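PDB 3S2W: transcriptional regulator, MarR family, which probably binds DNA as a dimeric winged helix-turn-helix protein of the MarR type and so regulates transcription. Local coordinates for residues 64-67 with 68-71; 55-58 with 59-62; 84-87 with 88-91. All blocks are in the same frame, centred on the assembly; numbering follows the deposited sequence.

Interaction 1: residues 64-67 with 68-71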
loop_
_atom_site.group_PDB
_atom_site.type_symbol
_atom_site.label_atom_id
_atom_site.label_comp_id
_atom_site.label_asym_id
_atom_site.label_seq_id
_atom_site.Cartn_x
_atom_site.Cartn_y
_atom_site.Cartn_z
ATOM N N GLY A 64 3.077 11.091 -21.876
ATOM C CA GLY A 64 3.716 10.481 -23.022
ATOM C C GLY A 64 4.787 9.488 -22.620
ATOM O O GLY A 64 5.790 9.343 -23.293
ATOM N N ILE A 65 4.576 8.788 -21.519
ATOM C CA ILE A 65 5.560 7.832 -21.045
ATOM C C ILE A 65 5.245 6.425 -21.571
ATOM O O ILE A 65 4.088 6.067 -21.782
ATOM C CB ILE A 65 5.615 7.845 -19.511
ATOM C CG1 ILE A 65 6.587 6.792 -18.988
ATOM C CG2 ILE A 65 4.253 7.592 -18.931
ATOM C CD1 ILE A 65 6.472 6.587 -17.481
ATOM N N ASN A 66 6.280 5.636 -21.803
ATOM C CA ASN A 66 6.108 4.272 -22.284
ATOM C C ASN A 66 5.432 3.393 -21.236
ATOM O O ASN A 66 5.779 3.436 -20.063
ATOM C CB ASN A 66 7.470 3.687 -22.652
ATOM C CG ASN A 66 7.354 2.458 -23.497
ATOM O OD1 ASN A 66 6.935 1.393 -23.023
ATOM N ND2 ASN A 66 7.717 2.588 -24.767
ATOM N N GLN A 67 4.473 2.583 -21.660
ATOM C CA GLN A 67 3.672 1.796 -20.729
ATOM C C GLN A 67 4.516 0.850 -19.876
ATOM O O GLN A 67 4.197 0.588 -18.722
ATOM C CB GLN A 67 2.611 1.008 -21.478
ATOM C CG GLN A 67 1.651 0.338 -20.560
ATOM C CD GLN A 67 0.624 -0.471 -21.294
ATOM O OE1 GLN A 67 -0.075 0.035 -22.174
ATOM N NE2 GLN A 67 0.528 -1.749 -20.944
ATOM N N GLU A 68 5.606 0.347 -20.433
ATOM C CA GLU A 68 6.503 -0.465 -19.631
ATOM C C GLU A 68 7.175 0.396 -18.548
ATOM O O GLU A 68 7.261 -0.007 -17.387
ATOM C CB GLU A 68 7.531 -1.199 -20.498
ATOM C CG GLU A 68 8.232 -2.315 -19.747
ATOM C CD GLU A 68 9.111 -3.178 -20.639
ATOM O OE1 GLU A 68 9.395 -2.762 -21.788
ATOM O OE2 GLU A 68 9.515 -4.274 -20.182
ATOM N N SER A 69 7.632 1.585 -18.917
ATOM C CA SER A 69 8.194 2.505 -17.931
ATOM C C SER A 69 7.189 2.736 -16.792
ATOM O O SER A 69 7.544 2.669 -15.624
ATOM C CB SER A 69 8.600 3.849 -18.566
ATOM O OG SER A 69 9.408 3.679 -19.723
ATOM N N LEU A 70 5.931 3.001 -17.126
ATOM C CA LEU A 70 4.916 3.199 -16.092
ATOM C C LEU A 70 4.917 2.016 -15.148
ATOM O O LEU A 70 4.867 2.174 -13.933
ATOM C CB LEU A 70 3.535 3.349 -16.709
ATOM C CG LEU A 70 3.170 4.761 -17.116
ATOM C CD1 LEU A 70 1.833 4.721 -17.791
ATOM C CD2 LEU A 70 3.129 5.623 -15.889
ATOM N N SER A 71 4.977 0.828 -15.722
ATOM C CA SER A 71 5.008 -0.402 -14.942
ATOM C C SER A 71 6.205 -0.464 -13.973
ATOM O O SER A 71 6.033 -0.740 -12.782
ATOM C CB SER A 71 5.019 -1.612 -15.880
ATOM O OG SER A 71 4.788 -2.803 -15.159
HETATM O O HOH W 1 9.195 6.174 -21.780
#
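Glu68 meets Asn66 across the start of helix 67-74: its backbone N gives a hydrogen bond to Asn66 OD1 at 3.1 Å. The donor lies in the plane of the side-chain carbonyl, on a lone pair of OD1, with 154° at the hydrogen. Asn66 CG stands anti to its own backbone N (chi1 -164°), which brings OD1 to the Glu68 N-H. The Glu68 side chain runs beside that of Asn66 and points the same way; its carboxylate makes a long, weak ion pair with Lys78.

Ser69 is tied to Asn66 by water. The water accepts from Asn66 N at 3.0 Å and also bonds Ser69 OG at 3.2 Å, bridging the strand end and the first turn. Ser69 CB packs on Ile65 CG1 at 3.6 Å.

Leu70 does two things. Its N donates to Asn66 O at 3.0 Å, closing the first turn, while its side chain crosses that of Ile65 obliquely, CG lying 3.5 Å from Ile65 CG2. Both residues are buried, and the apolar pair faces helix 53-61, where Leu59 and Phe55 receive them.

Ser71 N continues the helical pattern, bonding Gln67 O at 3.1 Å, and its OG is held by Ile76 O.

Asn66 thus serves as N-cap, its side chain occupying an amide of the first turn and its carbonyl opening the i to i+4 series. The capped segment follows directly on strand 65-66, which pairs with strand 106-110, an arrangement that fits the strand-to-helix entry into the winged helix-turn-helix of MarR proteins.

Interaction 2: residues 55-58 with 59-62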
loop_
_atom_site.group_PDB
_atom_site.type_symbol
_atom_site.label_atom_id
_atom_site.label_comp_id
_atom_site.label_asym_id
_atom_site.label_seq_id
_atom_site.Cartn_x
_atom_site.Cartn_y
_atom_site.Cartn_z
ATOM N N PHE A 55 -1.524 5.554 -11.953
ATOM C CA PHE A 55 -1.183 5.866 -13.365
ATOM C C PHE A 55 -1.606 7.271 -13.781
ATOM O O PHE A 55 -0.801 8.062 -14.254
ATOM C CB PHE A 55 -1.776 4.825 -14.349
ATOM C CG PHE A 55 -1.278 3.422 -14.102
ATOM C CD1 PHE A 55 -0.051 3.010 -14.612
ATOM C CD2 PHE A 55 -2.017 2.531 -13.315
ATOM C CE1 PHE A 55 0.431 1.749 -14.359
ATOM C CE2 PHE A 55 -1.539 1.252 -13.062
ATOM C CZ PHE A 55 -0.311 0.860 -13.583
ATOM N N LEU A 56 -2.876 7.591 -13.614
ATOM C CA LEU A 56 -3.305 8.944 -13.917
ATOM C C LEU A 56 -2.370 9.977 -13.253
ATOM O O LEU A 56 -1.884 10.881 -13.926
ATOM C CB LEU A 56 -4.755 9.137 -13.504
ATOM C CG LEU A 56 -5.578 10.085 -14.365
ATOM C CD1 LEU A 56 -5.505 9.703 -15.843
ATOM C CD2 LEU A 56 -7.026 10.124 -13.880
HETATM N N MSE A 57 -2.089 9.826 -11.957
HETATM C CA MSE A 57 -1.271 10.804 -11.236
HETATM C C MSE A 57 0.143 10.898 -11.811
HETATM O O MSE A 57 0.747 11.968 -11.834
HETATM C CB MSE A 57 -1.211 10.491 -9.724
HETATM C CG MSE A 57 -2.543 10.698 -8.969
HETATM SE SE MSE A 57 -3.287 12.527 -9.130
HETATM C CE MSE A 57 -2.110 13.489 -7.901
ATOM N N ARG A 58 0.667 9.775 -12.281
ATOM C CA ARG A 58 1.982 9.756 -12.911
ATOM C C ARG A 58 2.000 10.499 -14.254
ATOM O O ARG A 58 2.917 11.272 -14.526
ATOM C CB ARG A 58 2.451 8.312 -13.093
ATOM C CG ARG A 58 3.902 8.180 -13.508
ATOM C CD ARG A 58 4.814 8.860 -12.523
ATOM N NE ARG A 58 6.026 9.324 -13.180
ATOM C CZ ARG A 58 7.242 8.862 -12.923
ATOM N NH1 ARG A 58 7.428 7.926 -12.001
ATOM N NH2 ARG A 58 8.274 9.354 -13.591
ATOM N N LEU A 59 0.984 10.274 -15.087
ATOM C CA LEU A 59 0.898 10.983 -16.353
ATOM C C LEU A 59 0.847 12.498 -16.165
ATOM O O LEU A 59 1.365 13.231 -17.006
ATOM C CB LEU A 59 -0.297 10.503 -17.168
ATOM C CG LEU A 59 -0.084 9.092 -17.675
ATOM C CD1 LEU A 59 -1.390 8.532 -18.211
ATOM C CD2 LEU A 59 0.999 9.118 -18.737
ATOM N N TYR A 60 0.227 12.966 -15.077
ATOM C CA TYR A 60 0.228 14.408 -14.763
ATOM C C TYR A 60 1.630 14.932 -14.455
ATOM O O TYR A 60 1.891 16.124 -14.619
ATOM C CB TYR A 60 -0.687 14.754 -13.583
ATOM C CG TYR A 60 -2.139 14.499 -13.843
ATOM C CD1 TYR A 60 -2.710 14.849 -15.054
ATOM C CD2 TYR A 60 -2.941 13.887 -12.886
ATOM C CE1 TYR A 60 -4.038 14.612 -15.308
ATOM C CE2 TYR A 60 -4.277 13.637 -13.135
ATOM C CZ TYR A 60 -4.817 14.006 -14.348
ATOM O OH TYR A 60 -6.137 13.773 -14.623
ATOM N N ARG A 61 2.518 14.060 -13.977
ATOM C CA ARG A 61 3.900 14.473 -13.819
ATOM C C ARG A 61 4.649 14.349 -15.150
ATOM O O ARG A 61 5.258 15.298 -15.620
ATOM C CB ARG A 61 4.591 13.675 -12.726
ATOM C CG ARG A 61 4.738 14.443 -11.425
ATOM C CD ARG A 61 5.442 13.603 -10.361
ATOM N NE ARG A 61 4.677 12.404 -10.016
ATOM C CZ ARG A 61 5.222 11.233 -9.691
ATOM N NH1 ARG A 61 6.548 11.100 -9.667
ATOM N NH2 ARG A 61 4.435 10.196 -9.391
ATOM N N GLU A 62 4.579 13.177 -15.760
ATOM C CA GLU A 62 5.339 12.877 -16.960
ATOM C C GLU A 62 4.395 12.238 -17.966
ATOM O O GLU A 62 4.106 11.042 -17.884
ATOM C CB GLU A 62 6.469 11.898 -16.619
ATOM C CG GLU A 62 7.867 12.331 -17.037
ATOM C CD GLU A 62 8.186 11.982 -18.481
ATOM O OE1 GLU A 62 7.629 12.634 -19.393
ATOM O OE2 GLU A 62 8.998 11.054 -18.701
#
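Leu56 and Tyr60, one helical turn apart, lie against each other with the aliphatic branch crossing the phenol end: Leu56 CG is 4.0 Å from Tyr60 CE2. The backbone of Leu56 also meets the ring, its carbonyl O lying 3.3 Å above one face and offset toward the rim. A different residue takes the edge. The selenium of selenomethionine Met57 is 4.0 Å from Tyr60 CD2 and 87° off the ring normal, measured at the centroid, which makes this a Met-aromatic contact at the ring edge. The Met57 chain is bent at both chi2 and chi3, bringing the selenium alongside the ring.

Further along the helix, Arg58 and Arg61 cross with guanidinium planes 30° apart. Arg61 NH2 approaches Arg58 CD at 3.4 Å, so an aliphatic carbon covers one face of the Arg61 guanidinium. The NH1 of Arg61 stands over the Arg58 guanidinium, 4.0 Å from Arg58 NE; two like charges this close would probably disfavour each other.

The backbone sets these spacings. Leu59 N bonds Phe55 O at 3.0 Å and Tyr60 N bonds Leu56 O at 3.2 Å, whereas Arg61 N makes weak bonds to both Met57 O and Arg58 O. Glu62 N then reaches Arg58 O at 2.8 Å, nearly straight at the hydrogen.

Outside the segment, Tyr60 OH bonds Gly114 O, and the ring packs on Leu117 of helix 112-133, which Met57 also touches through Met121. Leu59 lies on Val108 and Leu110 of strand 106-110, Phe55 faces helices 67-74 and 78-90, and Arg58 and Arg61 pack on Tyr30 of the second subunit.

Interaction 3: residues 84-87 with 88-91. With SO4 (sulfate ion), chain I.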
loop_
_atom_site.group_PDB
_atom_site.type_symbol
_atom_site.label_atom_id
_atom_site.label_comp_id
_atom_site.label_asym_id
_atom_site.label_seq_id
_atom_site.Cartn_x
_atom_site.Cartn_y
_atom_site.Cartn_z
ATOM N N ALA A 84 -5.310 -1.606 -16.014
ATOM C CA ALA A 84 -5.497 -0.242 -15.578
ATOM C C ALA A 84 -5.518 0.687 -16.788
ATOM O O ALA A 84 -6.485 1.425 -16.989
ATOM C CB ALA A 84 -4.406 0.177 -14.568
ATOM N N ILE A 85 -4.467 0.646 -17.604
ATOM C CA ILE A 85 -4.385 1.557 -18.746
ATOM C C ILE A 85 -5.539 1.309 -19.713
ATOM O O ILE A 85 -6.091 2.247 -20.317
ATOM C CB ILE A 85 -3.068 1.433 -19.491
ATOM C CG1 ILE A 85 -1.916 1.873 -18.589
ATOM C CG2 ILE A 85 -3.108 2.279 -20.753
ATOM C CD1 ILE A 85 -2.057 3.288 -18.072
ATOM N N GLN A 86 -5.929 0.050 -19.861
ATOM C CA GLN A 86 -7.071 -0.197 -20.716
ATOM C C GLN A 86 -8.389 0.443 -20.215
ATOM O O GLN A 86 -9.219 0.854 -21.023
ATOM C CB GLN A 86 -7.276 -1.679 -20.969
ATOM C CG GLN A 86 -8.484 -1.899 -21.830
ATOM C CD GLN A 86 -8.174 -1.633 -23.279
ATOM O OE1 GLN A 86 -7.263 -2.240 -23.843
ATOM N NE2 GLN A 86 -8.925 -0.718 -23.891
ATOM N N LYS A 87 -8.598 0.528 -18.903
ATOM C CA LYS A 87 -9.865 1.093 -18.422
ATOM C C LYS A 87 -9.803 2.602 -18.547
ATOM O O LYS A 87 -10.816 3.260 -18.799
ATOM C CB LYS A 87 -10.164 0.699 -16.976
ATOM C CG LYS A 87 -10.479 -0.786 -16.762
ATOM C CD LYS A 87 -10.607 -1.064 -15.272
ATOM C CE LYS A 87 -11.186 -2.452 -14.959
ATOM N NZ LYS A 87 -11.819 -2.478 -13.588
ATOM N N LEU A 88 -8.594 3.141 -18.389
ATOM C CA LEU A 88 -8.368 4.563 -18.543
ATOM C C LEU A 88 -8.621 4.958 -20.001
ATOM O O LEU A 88 -9.140 6.044 -20.278
ATOM C CB LEU A 88 -6.950 4.915 -18.105
ATOM C CG LEU A 88 -6.765 4.998 -16.586
ATOM C CD1 LEU A 88 -5.336 5.215 -16.247
ATOM C CD2 LEU A 88 -7.576 6.135 -16.021
ATOM N N VAL A 89 -8.283 4.059 -20.929
ATOM C CA VAL A 89 -8.540 4.316 -22.340
ATOM C C VAL A 89 -10.027 4.229 -22.634
ATOM O O VAL A 89 -10.574 5.081 -23.330
ATOM C CB VAL A 89 -7.765 3.375 -23.290
ATOM C CG1 VAL A 89 -8.327 3.497 -24.667
ATOM C CG2 VAL A 89 -6.309 3.751 -23.322
ATOM N N ASP A 90 -10.690 3.213 -22.091
ATOM C CA ASP A 90 -12.120 3.022 -22.348
ATOM C C ASP A 90 -12.983 4.104 -21.720
ATOM O O ASP A 90 -14.088 4.384 -22.173
ATOM C CB ASP A 90 -12.575 1.635 -21.901
ATOM C CG ASP A 90 -11.959 0.512 -22.751
ATOM O OD1 ASP A 90 -11.651 0.752 -23.951
ATOM O OD2 ASP A 90 -11.793 -0.613 -22.213
ATOM N N GLU A 91 -12.468 4.718 -20.669
ATOM C CA GLU A 91 -13.159 5.825 -20.024
ATOM C C GLU A 91 -12.846 7.132 -20.738
ATOM O O GLU A 91 -13.445 8.153 -20.460
ATOM C CB GLU A 91 -12.771 5.885 -18.539
ATOM C CG GLU A 91 -13.289 4.668 -17.728
ATOM C CD GLU A 91 -12.304 4.121 -16.685
ATOM O OE1 GLU A 91 -12.415 2.918 -16.343
ATOM O OE2 GLU A 91 -11.433 4.879 -16.197
HETATM S S SO4 I . -9.678 -0.666 -10.821
HETATM O O1 SO4 I . -9.408 -2.093 -10.954
HETATM O O2 SO4 I . -8.786 0.067 -11.718
HETATM O O3 SO4 I . -11.074 -0.395 -11.187
HETATM O O4 SO4 I . -9.418 -0.282 -9.433
#
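Gln86 and Asp90 cross with their amide and carboxylate planes 30° apart. The NE2 of Gln86 donates to Asp90 OD1 at 3.1 Å from above the carboxylate plane, 43° out of it, although the acceptor lies close to the amide's own plane. A second, weak bond from the same NE2 goes to Asp90 OD2 at 3.3 Å. The bend at Gln86 chi2 (79°) turns the amide along the helix toward Asp90, while Gln86 OE1 bonds Arg96 of strand 94-98, so both ends of the amide are engaged.

This is the last part of helix 78-90, which from its position after helix 67-74 is probably the recognition helix of the MarR winged helix-turn-helix. Its inner side is apolar: Ile85 CD1 approaches Leu88 CD1 at 4.2 Å, and Ile85 CG2 lies 4.4 Å from Val89 CG2. Phe55 of helix 53-61 covers Ile85 and Leu88.

Lys87 leaves the helix in a different direction, extended beyond CG, and its NZ makes a weak bond to sulfate O3 at 3.3 Å. Gly51 N and Gln52 NE2 also hold this anion, probably acquired from the crystallisation liquor.

In the fold
From the N terminus, interaction 2 comes first, closing the end of helix 53-61; interaction 1 follows at the passage from strand 65-66 into helix 67-74, and interaction 3 at the end of helix 78-90. Each is confined to one continuous segment, so the three stand in series and none nests within or crosses another. In space they converge. Leu70 of interaction 1 packs on Arg58 and Phe55 of interaction 2, and Ile65 on Leu59. Phe55 in turn reaches Ala84, Ile85 and Leu88 of interaction 3, while Gln67 and Leu70 touch Ile85. Three helices and the short strand are thereby joined within the presumed DNA-binding domain.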